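Local coordinates for protein ABC-type amino acid transport system, periplasmic component (Caldanaerobacter subterraneus subsp. tengcongensis MB4, PDB 4YMX) that binds amino acids such as arginine outside the membrane, as the substrate-binding component of an ABC transporter for their uptake, at residues L144-E158 with I164-E178. Residues are numbered along the deposited sequence; the frame is centred on the assembly and turned at random.
Sequences LKVKTIAVQIGTTSE and IPNVKLKQLNRVSDE. With ARG (arginine), chain C.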
ATOM      1  N   LEU A 144      -8.682   1.452  21.987  1.00  6.54           N
ATOM      2  CA  LEU A 144      -9.230   1.906  20.712  1.00  9.40           C
ATOM      3  C   LEU A 144     -10.749   1.934  20.688  1.00  9.91           C
ATOM      4  O   LEU A 144     -11.343   2.536  19.789  1.00  8.46           O
ATOM      5  CB  LEU A 144      -8.725   1.041  19.558  1.00  8.74           C
ATOM      6  CG  LEU A 144      -7.214   1.062  19.334  1.00  8.84           C
ATOM      7  CD1 LEU A 144      -6.847   0.070  18.249  1.00  8.34           C
ATOM      8  CD2 LEU A 144      -6.724   2.471  18.981  1.00  9.57           C
ATOM      9  N   LYS A 145     -11.378   1.277  21.661  1.00  7.83           N
ATOM     10  CA  LYS A 145     -12.840   1.270  21.724  1.00  9.16           C
ATOM     11  C   LYS A 145     -13.409   2.682  21.739  1.00  8.75           C
ATOM     12  O   LYS A 145     -12.898   3.557  22.444  1.00 10.05           O
ATOM     13  CB  LYS A 145     -13.333   0.514  22.960  1.00  8.82           C
ATOM     14  CG  LYS A 145     -13.025  -0.960  22.941  1.00 22.09           C
ATOM     15  CD  LYS A 145     -13.580  -1.646  24.176  1.00 22.05           C
ATOM     16  CE  LYS A 145     -13.217  -3.115  24.150  1.00 32.96           C
ATOM     17  NZ  LYS A 145     -11.771  -3.275  23.821  1.00 40.26           N
ATOM     18  N   VAL A 146     -14.475   2.886  20.964  1.00  8.36           N
ATOM     19  CA  VAL A 146     -15.205   4.161  20.905  1.00  8.68           C
ATOM     20  C   VAL A 146     -14.392   5.334  20.324  1.00 10.38           C
ATOM     21  O   VAL A 146     -14.831   6.487  20.368  1.00 14.95           O
ATOM     22  CB  VAL A 146     -15.816   4.571  22.294  1.00 10.47           C
ATOM     23  CG1 VAL A 146     -17.031   5.480  22.098  1.00 13.90           C
ATOM     24  CG2 VAL A 146     -16.232   3.346  23.109  1.00 12.57           C
ATOM     25  N   LYS A 147     -13.215   5.041  19.781  0.57  6.99           N
ATOM     26  CA  LYS A 147     -12.348   6.090  19.253  0.57  7.49           C
ATOM     27  C   LYS A 147     -12.600   6.372  17.773  0.57  7.41           C
ATOM     28  O   LYS A 147     -13.175   5.550  17.054  0.57  8.29           O
ATOM     29  CB  LYS A 147     -10.876   5.723  19.462  0.57  6.25           C
ATOM     30  CG  LYS A 147     -10.469   5.570  20.922  0.57  9.56           C
ATOM     31  CD  LYS A 147     -10.346   6.930  21.606  0.57 10.85           C
ATOM     32  CE  LYS A 147      -9.842   6.780  23.036  0.57 15.09           C
ATOM     33  NZ  LYS A 147      -9.570   8.107  23.667  0.57 14.95           N
ATOM     34  N   THR A 148     -12.164   7.548  17.328  1.00  7.85           N
ATOM     35  CA  THR A 148     -12.247   7.928  15.923  1.00  5.94           C
ATOM     36  C   THR A 148     -10.954   7.485  15.257  1.00  5.72           C
ATOM     37  O   THR A 148      -9.865   7.932  15.625  1.00  6.61           O
ATOM     38  CB  THR A 148     -12.466   9.439  15.768  1.00  8.93           C
ATOM     39  OG1 THR A 148     -13.704   9.796  16.403  1.00 11.13           O
ATOM     40  CG2 THR A 148     -12.533   9.847  14.288  1.00  7.37           C
ATOM     41  N   ILE A 149     -11.080   6.572  14.302  1.00  4.69           N
ATOM     42  CA  ILE A 149      -9.917   5.942  13.682  1.00  5.46           C
ATOM     43  C   ILE A 149      -9.899   6.235  12.189  1.00  6.77           C
ATOM     44  O   ILE A 149     -10.845   5.891  11.471  1.00  6.91           O
ATOM     45  CB  ILE A 149      -9.949   4.422  13.903  1.00  7.49           C
ATOM     46  CG1 ILE A 149     -10.127   4.109  15.393  1.00 10.08           C
ATOM     47  CG2 ILE A 149      -8.686   3.773  13.324  1.00  8.10           C
ATOM     48  CD1 ILE A 149      -8.991   4.566  16.265  1.00 14.60           C
ATOM     49  N   ALA A 150      -8.829   6.884  11.717  1.00  3.85           N
ATOM     50  CA  ALA A 150      -8.697   7.194  10.295  1.00  5.70           C
ATOM     51  C   ALA A 150      -8.142   5.990   9.548  1.00  5.28           C
ATOM     52  O   ALA A 150      -7.172   5.361   9.989  1.00  6.07           O
ATOM     53  CB  ALA A 150      -7.814   8.408  10.077  1.00  4.88           C
ATOM     54  N   VAL A 151      -8.781   5.659   8.423  1.00  5.49           N
ATOM     55  CA  VAL A 151      -8.376   4.542   7.576  1.00  3.62           C
ATOM     56  C   VAL A 151      -8.597   4.876   6.112  1.00  5.09           C
ATOM     57  O   VAL A 151      -9.425   5.732   5.776  1.00  4.65           O
ATOM     58  CB  VAL A 151      -9.169   3.249   7.885  1.00  6.07           C
ATOM     59  CG1 VAL A 151      -8.840   2.737   9.285  1.00  8.78           C
ATOM     60  CG2 VAL A 151     -10.664   3.472   7.725  1.00  6.70           C
ATOM     61  N   GLN A 152      -7.890   4.160   5.244  1.00  4.86           N
ATOM     62  CA  GLN A 152      -8.035   4.340   3.812  1.00  4.55           C
ATOM     63  C   GLN A 152      -9.166   3.462   3.281  1.00  4.55           C
ATOM     64  O   GLN A 152      -9.225   2.257   3.547  1.00  6.48           O
ATOM     65  CB  GLN A 152      -6.719   4.037   3.085  1.00  3.75           C
ATOM     66  CG  GLN A 152      -6.809   4.182   1.577  1.00  5.22           C
ATOM     67  CD  GLN A 152      -5.447   4.222   0.928  1.00  4.54           C
ATOM     68  OE1 GLN A 152      -4.568   3.406   1.231  1.00  4.57           O
ATOM     69  NE2 GLN A 152      -5.246   5.198   0.055  1.00  5.10           N
ATOM     70  N   ILE A 153     -10.078   4.085   2.549  1.00  4.93           N
ATOM     71  CA  ILE A 153     -11.202   3.366   1.961  1.00  5.44           C
ATOM     72  C   ILE A 153     -10.738   2.217   1.075  1.00  5.82           C
ATOM     73  O   ILE A 153      -9.869   2.390   0.218  1.00  4.84           O
ATOM     74  CB  ILE A 153     -12.068   4.303   1.131  1.00  7.71           C
ATOM     75  CG1 ILE A 153     -12.685   5.362   2.035  1.00  7.34           C
ATOM     76  CG2 ILE A 153     -13.179   3.536   0.421  1.00  6.67           C
ATOM     77  CD1 ILE A 153     -13.129   6.579   1.274  1.00  9.33           C
ATOM     78  N   GLY A 154     -11.303   1.040   1.312  1.00  5.86           N
ATOM     79  CA  GLY A 154     -11.094  -0.094   0.422  1.00  6.51           C
ATOM     80  C   GLY A 154      -9.917  -0.960   0.813  1.00  6.39           C
ATOM     81  O   GLY A 154      -9.514  -1.846   0.064  1.00  8.71           O
ATOM     82  N   THR A 155      -9.382  -0.734   2.010  1.00  4.88           N
ATOM     83  CA  THR A 155      -8.166  -1.426   2.431  1.00  5.14           C
ATOM     84  C   THR A 155      -8.343  -2.458   3.537  1.00  4.78           C
ATOM     85  O   THR A 155      -9.348  -2.478   4.252  1.00  5.55           O
ATOM     86  CB  THR A 155      -7.077  -0.441   2.915  1.00  6.01           C
ATOM     87  OG1 THR A 155      -7.534   0.255   4.087  1.00  5.28           O
ATOM     88  CG2 THR A 155      -6.712   0.552   1.819  1.00  6.36           C
ATOM     89  N   THR A 156      -7.320  -3.287   3.703  1.00  6.03           N
ATOM     90  CA  THR A 156      -7.273  -4.193   4.845  1.00  5.37           C
ATOM     91  C   THR A 156      -7.128  -3.419   6.159  1.00  3.86           C
ATOM     92  O   THR A 156      -7.552  -3.892   7.217  1.00  6.33           O
ATOM     93  CB  THR A 156      -6.122  -5.178   4.723  1.00  4.90           C
ATOM     94  OG1 THR A 156      -4.906  -4.446   4.538  1.00  6.05           O
ATOM     95  CG2 THR A 156      -6.351  -6.106   3.532  1.00  7.59           C
ATOM     96  N   SER A 157      -6.533  -2.232   6.097  1.00  3.51           N
ATOM     97  CA  SER A 157      -6.439  -1.374   7.281  1.00  3.41           C
ATOM     98  C   SER A 157      -7.840  -0.992   7.740  1.00  3.76           C
ATOM     99  O   SER A 157      -8.154  -1.061   8.930  1.00  6.16           O
ATOM    100  CB  SER A 157      -5.613  -0.123   6.969  1.00  4.66           C
ATOM    101  OG  SER A 157      -4.319  -0.486   6.495  1.00  5.68           O
ATOM    102  N   GLU A 158      -8.688  -0.614   6.792  1.00  5.21           N
ATOM    103  CA  GLU A 158     -10.087  -0.333   7.092  1.00  6.17           C
ATOM    104  C   GLU A 158     -10.807  -1.567   7.648  1.00  5.76           C
ATOM    105  O   GLU A 158     -11.551  -1.475   8.625  1.00  6.30           O
ATOM    106  CB  GLU A 158     -10.782   0.186   5.836  1.00  6.22           C
ATOM    107  CG  GLU A 158     -12.292   0.372   5.963  1.00  5.75           C
ATOM    108  CD  GLU A 158     -12.884   0.925   4.698  1.00  9.73           C
ATOM    109  OE1 GLU A 158     -12.731   0.272   3.640  1.00  8.64           O
ATOM    110  OE2 GLU A 158     -13.477   2.023   4.746  1.00 12.86           O
ATOM    111  N   ILE A 164     -13.016  -2.966  15.627  1.00  9.34           N
ATOM    112  CA  ILE A 164     -12.874  -2.316  16.925  1.00 11.61           C
ATOM    113  C   ILE A 164     -14.256  -1.979  17.474  1.00 11.50           C
ATOM    114  O   ILE A 164     -15.062  -1.358  16.786  1.00 11.38           O
ATOM    115  CB  ILE A 164     -12.037  -1.036  16.811  1.00  8.52           C
ATOM    116  CG1 ILE A 164     -10.604  -1.373  16.390  1.00 10.92           C
ATOM    117  CG2 ILE A 164     -12.049  -0.257  18.121  1.00 12.25           C
ATOM    118  CD1 ILE A 164      -9.831  -0.183  15.822  1.00 16.90           C
ATOM    119  N   PRO A 165     -14.550  -2.411  18.711  1.00 14.51           N
ATOM    120  CA  PRO A 165     -15.880  -2.150  19.284  1.00  9.34           C
ATOM    121  C   PRO A 165     -16.238  -0.660  19.316  1.00 10.45           C
ATOM    122  O   PRO A 165     -15.436   0.167  19.766  1.00 10.12           O
ATOM    123  CB  PRO A 165     -15.764  -2.705  20.709  1.00 13.81           C
ATOM    124  CG  PRO A 165     -14.713  -3.776  20.601  1.00 15.12           C
ATOM    125  CD  PRO A 165     -13.717  -3.248  19.595  1.00 13.98           C
ATOM    126  N   ASN A 166     -17.427  -0.332  18.808  1.00 10.29           N
ATOM    127  CA  ASN A 166     -17.938   1.040  18.802  1.00  9.09           C
ATOM    128  C   ASN A 166     -17.024   2.050  18.110  1.00  9.88           C
ATOM    129  O   ASN A 166     -17.041   3.244  18.419  1.00 10.03           O
ATOM    130  CB  ASN A 166     -18.285   1.493  20.225  1.00  9.75           C
ATOM    131  CG  ASN A 166     -19.349   0.622  20.854  1.00 17.73           C
ATOM    132  OD1 ASN A 166     -19.115  -0.044  21.867  1.00 22.20           O
ATOM    133  ND2 ASN A 166     -20.527   0.606  20.243  1.00 17.26           N
ATOM    134  N   VAL A 167     -16.230   1.556  17.162  1.00  8.76           N
ATOM    135  CA  VAL A 167     -15.323   2.421  16.416  1.00  8.06           C
ATOM    136  C   VAL A 167     -16.087   3.504  15.650  1.00  9.28           C
ATOM    137  O   VAL A 167     -17.197   3.277  15.143  1.00 11.33           O
ATOM    138  CB  VAL A 167     -14.430   1.604  15.448  1.00  9.09           C
ATOM    139  CG1 VAL A 167     -15.255   1.013  14.313  1.00  8.20           C
ATOM    140  CG2 VAL A 167     -13.300   2.469  14.899  1.00 11.37           C
ATOM    141  N   LYS A 168     -15.510   4.695  15.611  1.00  7.59           N
ATOM    142  CA  LYS A 168     -16.003   5.747  14.740  1.00  8.04           C
ATOM    143  C   LYS A 168     -15.023   5.854  13.584  1.00  9.25           C
ATOM    144  O   LYS A 168     -13.971   6.489  13.696  1.00  9.79           O
ATOM    145  CB  LYS A 168     -16.117   7.074  15.491  1.00  9.13           C
ATOM    146  CG  LYS A 168     -16.934   6.955  16.773  1.00 20.57           C
ATOM    147  CD  LYS A 168     -17.042   8.282  17.515  1.00 25.14           C
ATOM    148  CE  LYS A 168     -17.724   8.095  18.870  1.00 35.89           C
ATOM    149  NZ  LYS A 168     -18.031   9.392  19.535  1.00 46.18           N
ATOM    150  N   LEU A 169     -15.353   5.196  12.477  0.54  8.27           N
ATOM    151  CA  LEU A 169     -14.477   5.197  11.315  0.54  8.40           C
ATOM    152  C   LEU A 169     -14.436   6.572  10.668  0.54  7.86           C
ATOM    153  O   LEU A 169     -15.476   7.198  10.453  0.54 13.35           O
ATOM    154  CB  LEU A 169     -14.948   4.183  10.272  0.54 11.15           C
ATOM    155  CG  LEU A 169     -14.607   2.703  10.409  0.54 13.33           C
ATOM    156  CD1 LEU A 169     -14.844   2.027   9.068  0.54 18.18           C
ATOM    157  CD2 LEU A 169     -13.173   2.495  10.869  0.54 16.53           C
ATOM    158  N   LYS A 170     -13.234   7.035  10.350  1.00  5.99           N
ATOM    159  CA  LYS A 170     -13.063   8.211   9.501  1.00  5.33           C
ATOM    160  C   LYS A 170     -12.392   7.724   8.219  1.00  5.84           C
ATOM    161  O   LYS A 170     -11.227   7.306   8.233  1.00  6.44           O
ATOM    162  CB  LYS A 170     -12.213   9.279  10.183  1.00  6.49           C
ATOM    163  CG  LYS A 170     -12.210  10.618   9.432  1.00  6.40           C
ATOM    164  CD  LYS A 170     -11.403  11.672  10.173  1.00  7.85           C
ATOM    165  CE  LYS A 170     -11.619  13.069   9.580  1.00  8.53           C
ATOM    166  NZ  LYS A 170     -11.198  13.150   8.149  1.00  7.31           N
ATOM    167  N   GLN A 171     -13.135   7.760   7.119  1.00  6.74           N
ATOM    168  CA  GLN A 171     -12.723   7.105   5.882  1.00  5.79           C
ATOM    169  C   GLN A 171     -12.149   8.099   4.892  1.00  6.74           C
ATOM    170  O   GLN A 171     -12.809   9.076   4.526  1.00  8.30           O
ATOM    171  CB  GLN A 171     -13.918   6.361   5.278  1.00  8.01           C
ATOM    172  CG  GLN A 171     -14.338   5.179   6.144  1.00  9.41           C
ATOM    173  CD  GLN A 171     -15.715   4.654   5.818  1.00 22.65           C
ATOM    174  OE1 GLN A 171     -16.721   5.304   6.098  1.00 23.68           O
ATOM    175  NE2 GLN A 171     -15.770   3.465   5.235  1.00 20.52           N
ATOM    176  N   LEU A 172     -10.918   7.845   4.453  1.00  4.45           N
ATOM    177  CA  LEU A 172     -10.217   8.756   3.547  1.00  4.25           C
ATOM    178  C   LEU A 172      -9.837   8.078   2.231  1.00  5.77           C
ATOM    179  O   LEU A 172      -9.508   6.889   2.198  1.00  5.91           O
ATOM    180  CB  LEU A 172      -8.934   9.275   4.220  1.00  5.05           C
ATOM    181  CG  LEU A 172      -9.045  10.342   5.318  1.00  5.51           C
ATOM    182  CD1 LEU A 172      -9.795  11.576   4.817  1.00  6.03           C
ATOM    183  CD2 LEU A 172      -9.676   9.796   6.601  1.00  9.17           C
ATOM    184  N   ASN A 173      -9.846   8.851   1.150  1.00  5.44           N
ATOM    185  CA  ASN A 173      -9.342   8.359  -0.125  1.00  6.28           C
ATOM    186  C   ASN A 173      -7.845   8.085  -0.101  1.00  6.35           C
ATOM    187  O   ASN A 173      -7.393   7.073  -0.627  1.00  5.64           O
ATOM    188  CB  ASN A 173      -9.641   9.360  -1.240  1.00  5.46           C
ATOM    189  CG  ASN A 173     -11.112   9.444  -1.562  1.00  5.96           C
ATOM    190  OD1 ASN A 173     -11.858   8.487  -1.352  1.00  7.12           O
ATOM    191  ND2 ASN A 173     -11.537  10.592  -2.073  1.00  8.88           N
ATOM    192  N   ARG A 174      -7.090   9.000   0.504  1.00  4.49           N
ATOM    193  CA  ARG A 174      -5.629   8.976   0.457  1.00  3.91           C
ATOM    194  C   ARG A 174      -5.017   8.995   1.849  1.00  4.90           C
ATOM    195  O   ARG A 174      -5.488   9.693   2.757  1.00  6.37           O
ATOM    196  CB  ARG A 174      -5.104  10.173  -0.345  1.00  4.70           C
ATOM    197  CG  ARG A 174      -5.621  10.223  -1.776  1.00  6.12           C
ATOM    198  CD  ARG A 174      -4.863   9.251  -2.657  1.00 11.56           C
ATOM    199  NE  ARG A 174      -3.618   9.838  -3.156  1.00 10.42           N
ATOM    200  CZ  ARG A 174      -2.980   9.440  -4.255  1.00 12.40           C
ATOM    201  NH1 ARG A 174      -3.452   8.438  -4.978  1.00  9.80           N
ATOM    202  NH2 ARG A 174      -1.867  10.051  -4.630  1.00 14.06           N
ATOM    203  N   VAL A 175      -3.945   8.229   1.999  1.00  3.51           N
ATOM    204  CA  VAL A 175      -3.265   8.089   3.279  1.00  4.83           C
ATOM    205  C   VAL A 175      -2.742   9.424   3.797  1.00  4.45           C
ATOM    206  O   VAL A 175      -2.728   9.665   5.010  1.00  4.81           O
ATOM    207  CB  VAL A 175      -2.114   7.064   3.164  1.00  4.73           C
ATOM    208  CG1 VAL A 175      -1.307   6.998   4.455  1.00  7.32           C
ATOM    209  CG2 VAL A 175      -2.681   5.693   2.824  1.00  6.27           C
ATOM    210  N   SER A 176      -2.315  10.300   2.890  1.00  4.77           N
ATOM    211  CA  SER A 176      -1.778  11.589   3.300  1.00  5.57           C
ATOM    212  C   SER A 176      -2.788  12.390   4.131  1.00  4.72           C
ATOM    213  O   SER A 176      -2.411  13.088   5.067  1.00  6.11           O
ATOM    214  CB  SER A 176      -1.323  12.387   2.080  1.00  7.99           C
ATOM    215  OG  SER A 176      -2.374  12.469   1.131  1.00 10.46           O
ATOM    216  N   ASP A 177      -4.072  12.254   3.823  1.00  4.49           N
ATOM    217  CA  ASP A 177      -5.102  12.952   4.587  1.00  4.76           C
ATOM    218  C   ASP A 177      -5.338  12.354   5.964  1.00  4.26           C
ATOM    219  O   ASP A 177      -5.729  13.060   6.893  1.00  5.84           O
ATOM    220  CB  ASP A 177      -6.394  13.041   3.779  1.00  5.64           C
ATOM    221  CG  ASP A 177      -6.247  13.953   2.595  1.00  6.91           C
ATOM    222  OD1 ASP A 177      -5.899  15.135   2.804  1.00  9.80           O
ATOM    223  OD2 ASP A 177      -6.428  13.486   1.453  1.00  8.62           O
ATOM    224  N   GLU A 178      -5.070  11.062   6.113  1.00  5.29           N
ATOM    225  CA  GLU A 178      -5.170  10.413   7.414  1.00  5.16           C
ATOM    226  C   GLU A 178      -4.141  10.983   8.372  1.00  3.39           C
ATOM    227  O   GLU A 178      -4.429  11.212   9.548  1.00  5.51           O
ATOM    228  CB  GLU A 178      -4.984   8.904   7.261  1.00  4.10           C
ATOM    229  CG  GLU A 178      -6.032   8.273   6.354  1.00  6.25           C
ATOM    230  CD  GLU A 178      -5.705   6.843   6.008  1.00  7.38           C
ATOM    231  OE1 GLU A 178      -5.344   6.062   6.923  1.00  7.25           O
ATOM    232  OE2 GLU A 178      -5.795   6.495   4.807  1.00  7.07           O
TER
HETATM  233  N   ARG C 301      -2.130  -3.396   1.987  1.00  6.13           N
HETATM  234  CA  ARG C 301      -3.423  -2.690   2.186  1.00  5.86           C
HETATM  235  C   ARG C 301      -4.483  -3.236   1.246  1.00 10.50           C
HETATM  236  O   ARG C 301      -4.185  -4.037   0.362  1.00  8.21           O
HETATM  237  CB  ARG C 301      -3.249  -1.188   1.959  1.00  6.19           C
HETATM  238  CG  ARG C 301      -2.646  -0.832   0.615  1.00  4.93           C
HETATM  239  CD  ARG C 301      -2.750   0.657   0.330  1.00  3.73           C
HETATM  240  NE  ARG C 301      -1.893   1.039  -0.784  1.00  3.96           N
HETATM  241  CZ  ARG C 301      -1.777   2.275  -1.253  1.00  5.34           C
HETATM  242  NH1 ARG C 301      -2.464   3.270  -0.719  1.00  4.97           N
HETATM  243  NH2 ARG C 301      -0.969   2.509  -2.270  1.00  4.71           N
HETATM  244  OXT ARG C 301      -5.656  -2.885   1.357  1.00  7.58           O
HETATM  245  O   HOH W   1      -5.082   3.507   6.216  1.00  5.48           O
HETATM  246  O   HOH W   2      -9.047   4.771  -1.295  1.00  6.55           O
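Gln152, the last residue of strand 148-152, reaches past Leu172 to Asn173 in the loop after the neighbouring parallel strand 168-172. Its CB lies 3.1 Å from Glu178 OE2, and CG runs on past the carbonyl oxygens of Leu172 and Asn173. With CG anti to the backbone N (chi1 179°) and the chain extended beyond it, the amide is carried to the bound arginine. There NE2 gives Asn173 O an almost straight bond (2.9 Å, 178°) lying in the amide plane, while OE1 accepts from the ligand's NH1 at 2.9 Å, with Val175 CG2 packed against it. A glutamine suits this place because one flat group both donates and accepts; a leucine here would probably leave Asn173 O without this donor and the ligand guanidinium without one of its acceptors.

Behind it the strands pair in register, Ile149 N bonding to Lys168 O and Lys170 N to Ile149 O, as in a right-handed beta-alpha-beta crossover through helix 156-161. On the helix-covered face beta-branched Ile149, a shape suited to extended backbone, meets Val167 CG2 with its CG1 at 3.6 Å. There too Gln171 NE2 donates to Glu158 OE2 (2.8 Å) on the anti side, tilted 30° from the carboxylate plane. Gly154 N meets Glu158 OE1 from above that plane; a CB on Gly154 would jam against the preceding carbonyl. Thr155 suits the N-cap: its OG1 donates to Gln152 O and accepts from Glu158 N. Strand end and helix start thus serve both ends of the arginine: Gln152's neutral amide oxygen its guanidinium, Thr156 N its carboxylate oxygen OXT.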